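Long-range contact in ornithine carbamoyltransferase, anabolic (Campylobacter jejuni subsp. jejuni, PDB 3TPF), which catalyses the reversible transfer of the carbamoyl group from carbamoyl phosphate to L-ornithine, giving L-citrulline for arginine biosynthesis: residues Ile16-Lys27 / Leu130-Glu138. Numbering follows the deposited sequence.
Sequences ILSLVNHASELK and LGDLFTIKE
Phe134 and Val20 interlock as knobs into holes where helix 16-27 meets helix 130-138, the short segments crossing at -66° with their axes 9.7 Å apart at closest approach. The ring of Phe134, its CG anti to the backbone N (chi1 178°), reaches across to the other helix and sits among Val20, Ala23, Ser24 and Lys27. It goes in edge first: the backbone N of Ser24 lies in the ring plane, 3.5 Å from Phe134 CE1, while the methyl of Ala23 comes obliquely to Phe134 CD1 and the aliphatic CD of Lys27 meets Phe134 CZ at 3.7 Å. Val20 returns the fit between Leu130, Leu133, Phe134 and Lys137, turning CG2 to Leu133 CB and CG1 to the CD methylene of Lys137. Toward the start of both segments, Ile16 CG2 lies 3.8 Å from Leu133 CD2, and Leu19 CD1 packs on Leu130 CD1. Two polar links flank this apolar centre. Lys137 runs extended past Val20, then bends at its last torsion (chi4 -87°), so that Lys137 NZ donates a hydrogen bond to Asn21 OD1 at 2.9 Å, coming in tilted from the carbonyl plane. The extended Lys27 and Glu138 arrive from opposite directions to form a salt bridge of 3.0 Å from Lys27 NZ to Glu138 OE1, weak as a hydrogen bond. Asn288 accepts from Lys27 NZ and donates to Glu138 OE2, and Glu284 adds a second salt bridge to Lys27. The helix pair belongs to the parallel-sheet α/β carbamoyl-phosphate domain, with C-terminal helix 279-302 packing back on it, as in the aspartate/ornithine carbamoyltransferase family.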
ATOM      1  N   ILE B  16      14.160   0.037 -29.223  1.00 43.30           N
ATOM      2  CA  ILE B  16      13.395  -1.053 -28.589  1.00 41.13           C
ATOM      3  C   ILE B  16      14.361  -2.211 -28.378  1.00 42.45           C
ATOM      4  O   ILE B  16      14.401  -2.808 -27.331  1.00 40.97           O
ATOM      5  CB  ILE B  16      12.229  -1.545 -29.443  1.00 40.53           C
ATOM      6  CG1 ILE B  16      11.102  -0.542 -29.385  1.00 39.47           C
ATOM      7  CG2 ILE B  16      11.750  -2.901 -28.996  1.00 38.48           C
ATOM      8  CD1 ILE B  16      10.318  -0.438 -30.695  1.00 41.26           C
ATOM      9  N   LEU B  17      15.159  -2.510 -29.383  1.00 44.62           N
ATOM     10  CA  LEU B  17      16.071  -3.632 -29.275  1.00 46.74           C
ATOM     11  C   LEU B  17      17.114  -3.398 -28.158  1.00 48.31           C
ATOM     12  O   LEU B  17      17.566  -4.342 -27.490  1.00 50.80           O
ATOM     13  CB  LEU B  17      16.793  -3.971 -30.606  1.00 49.34           C
ATOM     14  CG  LEU B  17      15.947  -4.683 -31.684  1.00 49.38           C
ATOM     15  CD1 LEU B  17      16.775  -4.891 -32.934  1.00 50.91           C
ATOM     16  CD2 LEU B  17      15.296  -5.966 -31.182  1.00 46.61           C
ATOM     17  N   SER B  18      17.461  -2.155 -27.915  1.00 48.55           N
ATOM     18  CA  SER B  18      18.470  -1.919 -26.918  1.00 49.80           C
ATOM     19  C   SER B  18      17.850  -2.034 -25.514  1.00 46.13           C
ATOM     20  O   SER B  18      18.563  -2.302 -24.564  1.00 46.66           O
ATOM     21  CB  SER B  18      19.131  -0.566 -27.123  1.00 52.72           C
ATOM     22  OG  SER B  18      18.427   0.332 -26.295  1.00 55.73           O
ATOM     23  N   LEU B  19      16.556  -1.785 -25.402  1.00 42.81           N
ATOM     24  CA  LEU B  19      15.841  -2.003 -24.163  1.00 40.69           C
ATOM     25  C   LEU B  19      15.827  -3.493 -23.798  1.00 41.37           C
ATOM     26  O   LEU B  19      16.151  -3.928 -22.690  1.00 42.17           O
ATOM     27  CB  LEU B  19      14.409  -1.509 -24.262  1.00 39.62           C
ATOM     28  CG  LEU B  19      14.097  -0.005 -24.049  1.00 39.01           C
ATOM     29  CD1 LEU B  19      12.608   0.281 -24.188  1.00 37.22           C
ATOM     30  CD2 LEU B  19      14.621   0.457 -22.691  1.00 38.24           C
ATOM     31  N   VAL B  20      15.515  -4.304 -24.774  1.00 42.96           N
ATOM     32  CA  VAL B  20      15.610  -5.737 -24.598  1.00 42.20           C
ATOM     33  C   VAL B  20      17.042  -6.171 -24.218  1.00 43.86           C
ATOM     34  O   VAL B  20      17.227  -7.010 -23.345  1.00 43.45           O
ATOM     35  CB  VAL B  20      15.144  -6.477 -25.848  1.00 42.09           C
ATOM     36  CG1 VAL B  20      15.652  -7.894 -25.738  1.00 44.09           C
ATOM     37  CG2 VAL B  20      13.617  -6.406 -26.016  1.00 39.81           C
ATOM     38  N   ASN B  21      18.041  -5.646 -24.885  1.00 45.85           N
ATOM     39  CA  ASN B  21      19.397  -6.114 -24.579  1.00 50.58           C
ATOM     40  C   ASN B  21      19.816  -5.707 -23.206  1.00 49.79           C
ATOM     41  O   ASN B  21      20.593  -6.372 -22.531  1.00 49.46           O
ATOM     42  CB  ASN B  21      20.471  -5.593 -25.557  1.00 56.80           C
ATOM     43  CG  ASN B  21      20.335  -6.181 -26.943  1.00 61.28           C
ATOM     44  OD1 ASN B  21      19.674  -7.236 -27.187  1.00 62.60           O
ATOM     45  ND2 ASN B  21      21.010  -5.526 -27.879  1.00 65.70           N
ATOM     46  N   HIS B  22      19.318  -4.557 -22.792  1.00 48.16           N
ATOM     47  CA  HIS B  22      19.724  -4.051 -21.505  1.00 47.42           C
ATOM     48  C   HIS B  22      19.055  -4.938 -20.430  1.00 45.15           C
ATOM     49  O   HIS B  22      19.705  -5.316 -19.457  1.00 43.89           O
ATOM     50  CB  HIS B  22      19.316  -2.589 -21.349  1.00 46.52           C
ATOM     51  CG  HIS B  22      19.916  -1.929 -20.144  1.00 47.36           C
ATOM     52  ND1 HIS B  22      21.036  -2.425 -19.525  1.00 49.60           N
ATOM     53  CD2 HIS B  22      19.552  -0.836 -19.437  1.00 46.57           C
ATOM     54  CE1 HIS B  22      21.337  -1.683 -18.478  1.00 49.67           C
ATOM     55  NE2 HIS B  22      20.455  -0.710 -18.406  1.00 47.69           N
ATOM     56  N   ALA B  23      17.775  -5.228 -20.660  1.00 41.90           N
ATOM     57  CA  ALA B  23      16.978  -6.078 -19.768  1.00 41.07           C
ATOM     58  C   ALA B  23      17.768  -7.350 -19.517  1.00 44.03           C
ATOM     59  O   ALA B  23      17.982  -7.804 -18.406  1.00 46.11           O
ATOM     60  CB  ALA B  23      15.601  -6.380 -20.361  1.00 38.07           C
ATOM     61  N   SER B  24      18.282  -7.863 -20.590  1.00 46.88           N
ATOM     62  CA  SER B  24      18.990  -9.080 -20.555  1.00 50.07           C
ATOM     63  C   SER B  24      20.262  -8.956 -19.720  1.00 51.95           C
ATOM     64  O   SER B  24      20.588  -9.839 -18.955  1.00 53.25           O
ATOM     65  CB  SER B  24      19.329  -9.450 -21.991  1.00 53.82           C
ATOM     66  OG  SER B  24      19.551 -10.818 -22.120  1.00 57.82           O
ATOM     67  N   GLU B  25      20.997  -7.886 -19.910  1.00 53.76           N
ATOM     68  CA  GLU B  25      22.213  -7.634 -19.111  1.00 58.55           C
ATOM     69  C   GLU B  25      21.859  -7.582 -17.629  1.00 55.61           C
ATOM     70  O   GLU B  25      22.570  -8.106 -16.777  1.00 53.56           O
ATOM     71  CB  GLU B  25      22.896  -6.310 -19.507  1.00 63.26           C
ATOM     72  CG  GLU B  25      23.862  -6.398 -20.700  1.00 70.42           C
ATOM     73  CD  GLU B  25      23.963  -5.075 -21.495  1.00 77.08           C
ATOM     74  OE1 GLU B  25      24.472  -5.107 -22.635  1.00 77.51           O
ATOM     75  OE2 GLU B  25      23.554  -3.986 -20.969  1.00 85.01           O
ATOM     76  N   LEU B  26      20.728  -6.946 -17.351  1.00 52.03           N
ATOM     77  CA  LEU B  26      20.313  -6.717 -15.954  1.00 50.22           C
ATOM     78  C   LEU B  26      19.870  -8.026 -15.310  1.00 51.44           C
ATOM     79  O   LEU B  26      20.115  -8.276 -14.119  1.00 51.57           O
ATOM     80  CB  LEU B  26      19.208  -5.668 -15.862  1.00 45.18           C
ATOM     81  CG  LEU B  26      19.676  -4.227 -16.031  1.00 44.17           C
ATOM     82  CD1 LEU B  26      18.428  -3.342 -16.185  1.00 41.04           C
ATOM     83  CD2 LEU B  26      20.550  -3.821 -14.841  1.00 43.89           C
ATOM     84  N   LYS B  27      19.214  -8.846 -16.110  1.00 51.83           N
ATOM     85  CA  LYS B  27      18.809 -10.169 -15.633  1.00 54.29           C
ATOM     86  C   LYS B  27      20.043 -10.978 -15.307  1.00 55.40           C
ATOM     87  O   LYS B  27      20.121 -11.609 -14.278  1.00 54.65           O
ATOM     88  CB  LYS B  27      17.960 -10.922 -16.635  1.00 53.72           C
ATOM     89  CG  LYS B  27      17.613 -12.335 -16.206  1.00 54.49           C
ATOM     90  CD  LYS B  27      16.366 -12.828 -16.939  1.00 55.35           C
ATOM     91  CE  LYS B  27      16.088 -14.339 -16.869  1.00 56.66           C
ATOM     92  NZ  LYS B  27      14.637 -14.658 -17.291  1.00 51.84           N
ATOM     93  N   LEU B 130       7.082  -5.523 -24.636  1.00 33.57           N
ATOM     94  CA  LEU B 130       8.560  -5.566 -24.456  1.00 34.16           C
ATOM     95  C   LEU B 130       8.941  -6.857 -23.811  1.00 34.49           C
ATOM     96  O   LEU B 130       9.959  -7.460 -24.125  1.00 36.36           O
ATOM     97  CB  LEU B 130       9.072  -4.443 -23.589  1.00 33.19           C
ATOM     98  CG  LEU B 130       9.388  -3.120 -24.228  1.00 33.85           C
ATOM     99  CD1 LEU B 130       9.744  -2.187 -23.155  1.00 32.79           C
ATOM    100  CD2 LEU B 130      10.507  -3.188 -25.207  1.00 35.28           C
ATOM    101  N   GLY B 131       8.122  -7.299 -22.866  1.00 34.02           N
ATOM    102  CA  GLY B 131       8.436  -8.553 -22.121  1.00 34.64           C
ATOM    103  C   GLY B 131       8.300  -9.838 -22.939  1.00 36.32           C
ATOM    104  O   GLY B 131       9.115 -10.746 -22.884  1.00 37.21           O
ATOM    105  N   ASP B 132       7.279  -9.830 -23.771  1.00 37.78           N
ATOM    106  CA  ASP B 132       7.088 -10.842 -24.787  1.00 38.92           C
ATOM    107  C   ASP B 132       8.330 -10.926 -25.686  1.00 38.80           C
ATOM    108  O   ASP B 132       8.913 -11.983 -25.865  1.00 40.92           O
ATOM    109  CB  ASP B 132       5.829 -10.535 -25.617  1.00 39.76           C
ATOM    110  CG  ASP B 132       4.547 -10.767 -24.832  1.00 40.70           C
ATOM    111  OD1 ASP B 132       4.622 -11.171 -23.629  1.00 39.86           O
ATOM    112  OD2 ASP B 132       3.425 -10.672 -25.440  1.00 44.02           O
ATOM    113  N   LEU B 133       8.760  -9.805 -26.168  1.00 38.21           N
ATOM    114  CA  LEU B 133       9.983  -9.712 -27.005  1.00 39.92           C
ATOM    115  C   LEU B 133      11.193 -10.298 -26.328  1.00 40.37           C
ATOM    116  O   LEU B 133      11.908 -11.140 -26.875  1.00 41.60           O
ATOM    117  CB  LEU B 133      10.268  -8.255 -27.290  1.00 39.73           C
ATOM    118  CG  LEU B 133      10.643  -7.847 -28.683  1.00 42.07           C
ATOM    119  CD1 LEU B 133       9.868  -8.609 -29.728  1.00 43.86           C
ATOM    120  CD2 LEU B 133      10.269  -6.383 -28.791  1.00 41.21           C
ATOM    121  N   PHE B 134      11.388  -9.887 -25.084  1.00 39.76           N
ATOM    122  CA  PHE B 134      12.538 -10.365 -24.273  1.00 40.03           C
ATOM    123  C   PHE B 134      12.525 -11.865 -24.286  1.00 40.31           C
ATOM    124  O   PHE B 134      13.586 -12.541 -24.355  1.00 41.69           O
ATOM    125  CB  PHE B 134      12.365  -9.888 -22.827  1.00 39.52           C
ATOM    126  CG  PHE B 134      13.436 -10.348 -21.890  1.00 40.12           C
ATOM    127  CD1 PHE B 134      14.559  -9.588 -21.702  1.00 41.58           C
ATOM    128  CD2 PHE B 134      13.306 -11.497 -21.175  1.00 40.30           C
ATOM    129  CE1 PHE B 134      15.584 -10.013 -20.861  1.00 43.36           C
ATOM    130  CE2 PHE B 134      14.344 -11.949 -20.343  1.00 42.35           C
ATOM    131  CZ  PHE B 134      15.473 -11.197 -20.171  1.00 42.67           C
ATOM    132  N   THR B 135      11.300 -12.375 -24.180  1.00 37.94           N
ATOM    133  CA  THR B 135      11.094 -13.814 -23.983  1.00 38.56           C
ATOM    134  C   THR B 135      11.370 -14.603 -25.246  1.00 40.23           C
ATOM    135  O   THR B 135      11.994 -15.640 -25.226  1.00 40.29           O
ATOM    136  CB  THR B 135       9.694 -14.124 -23.470  1.00 36.94           C
ATOM    137  OG1 THR B 135       9.526 -13.490 -22.190  1.00 35.11           O
ATOM    138  CG2 THR B 135       9.591 -15.599 -23.306  1.00 37.03           C
ATOM    139  N   ILE B 136      10.925 -14.024 -26.343  1.00 41.02           N
ATOM    140  CA  ILE B 136      11.197 -14.559 -27.661  1.00 43.69           C
ATOM    141  C   ILE B 136      12.710 -14.670 -27.918  1.00 45.82           C
ATOM    142  O   ILE B 136      13.198 -15.664 -28.427  1.00 46.85           O
ATOM    143  CB  ILE B 136      10.573 -13.683 -28.754  1.00 44.02           C
ATOM    144  CG1 ILE B 136       9.041 -13.779 -28.689  1.00 42.87           C
ATOM    145  CG2 ILE B 136      11.088 -14.131 -30.102  1.00 46.27           C
ATOM    146  CD1 ILE B 136       8.363 -12.727 -29.507  1.00 42.53           C
ATOM    147  N   LYS B 137      13.436 -13.671 -27.476  1.00 46.55           N
ATOM    148  CA  LYS B 137      14.872 -13.669 -27.636  1.00 50.15           C
ATOM    149  C   LYS B 137      15.512 -14.737 -26.755  1.00 51.23           C
ATOM    150  O   LYS B 137      16.435 -15.428 -27.151  1.00 52.19           O
ATOM    151  CB  LYS B 137      15.402 -12.271 -27.338  1.00 52.75           C
ATOM    152  CG  LYS B 137      16.884 -12.051 -27.512  1.00 59.23           C
ATOM    153  CD  LYS B 137      17.214 -10.551 -27.721  1.00 63.51           C
ATOM    154  CE  LYS B 137      18.726 -10.319 -28.054  1.00 71.37           C
ATOM    155  NZ  LYS B 137      19.700 -10.152 -26.910  1.00 75.07           N
ATOM    156  N   GLU B 138      14.990 -14.890 -25.549  1.00 51.12           N
ATOM    157  CA  GLU B 138      15.507 -15.907 -24.614  1.00 52.16           C
ATOM    158  C   GLU B 138      15.268 -17.321 -25.077  1.00 51.23           C
ATOM    159  O   GLU B 138      16.029 -18.226 -24.775  1.00 52.52           O
ATOM    160  CB  GLU B 138      14.867 -15.770 -23.234  1.00 55.21           C
ATOM    161  CG  GLU B 138      15.801 -15.324 -22.100  1.00 57.55           C
ATOM    162  CD  GLU B 138      15.178 -15.551 -20.715  1.00 62.27           C
ATOM    163  OE1 GLU B 138      16.027 -15.616 -19.791  1.00 73.14           O
ATOM    164  OE2 GLU B 138      13.887 -15.668 -20.539  1.00 55.01           O
TER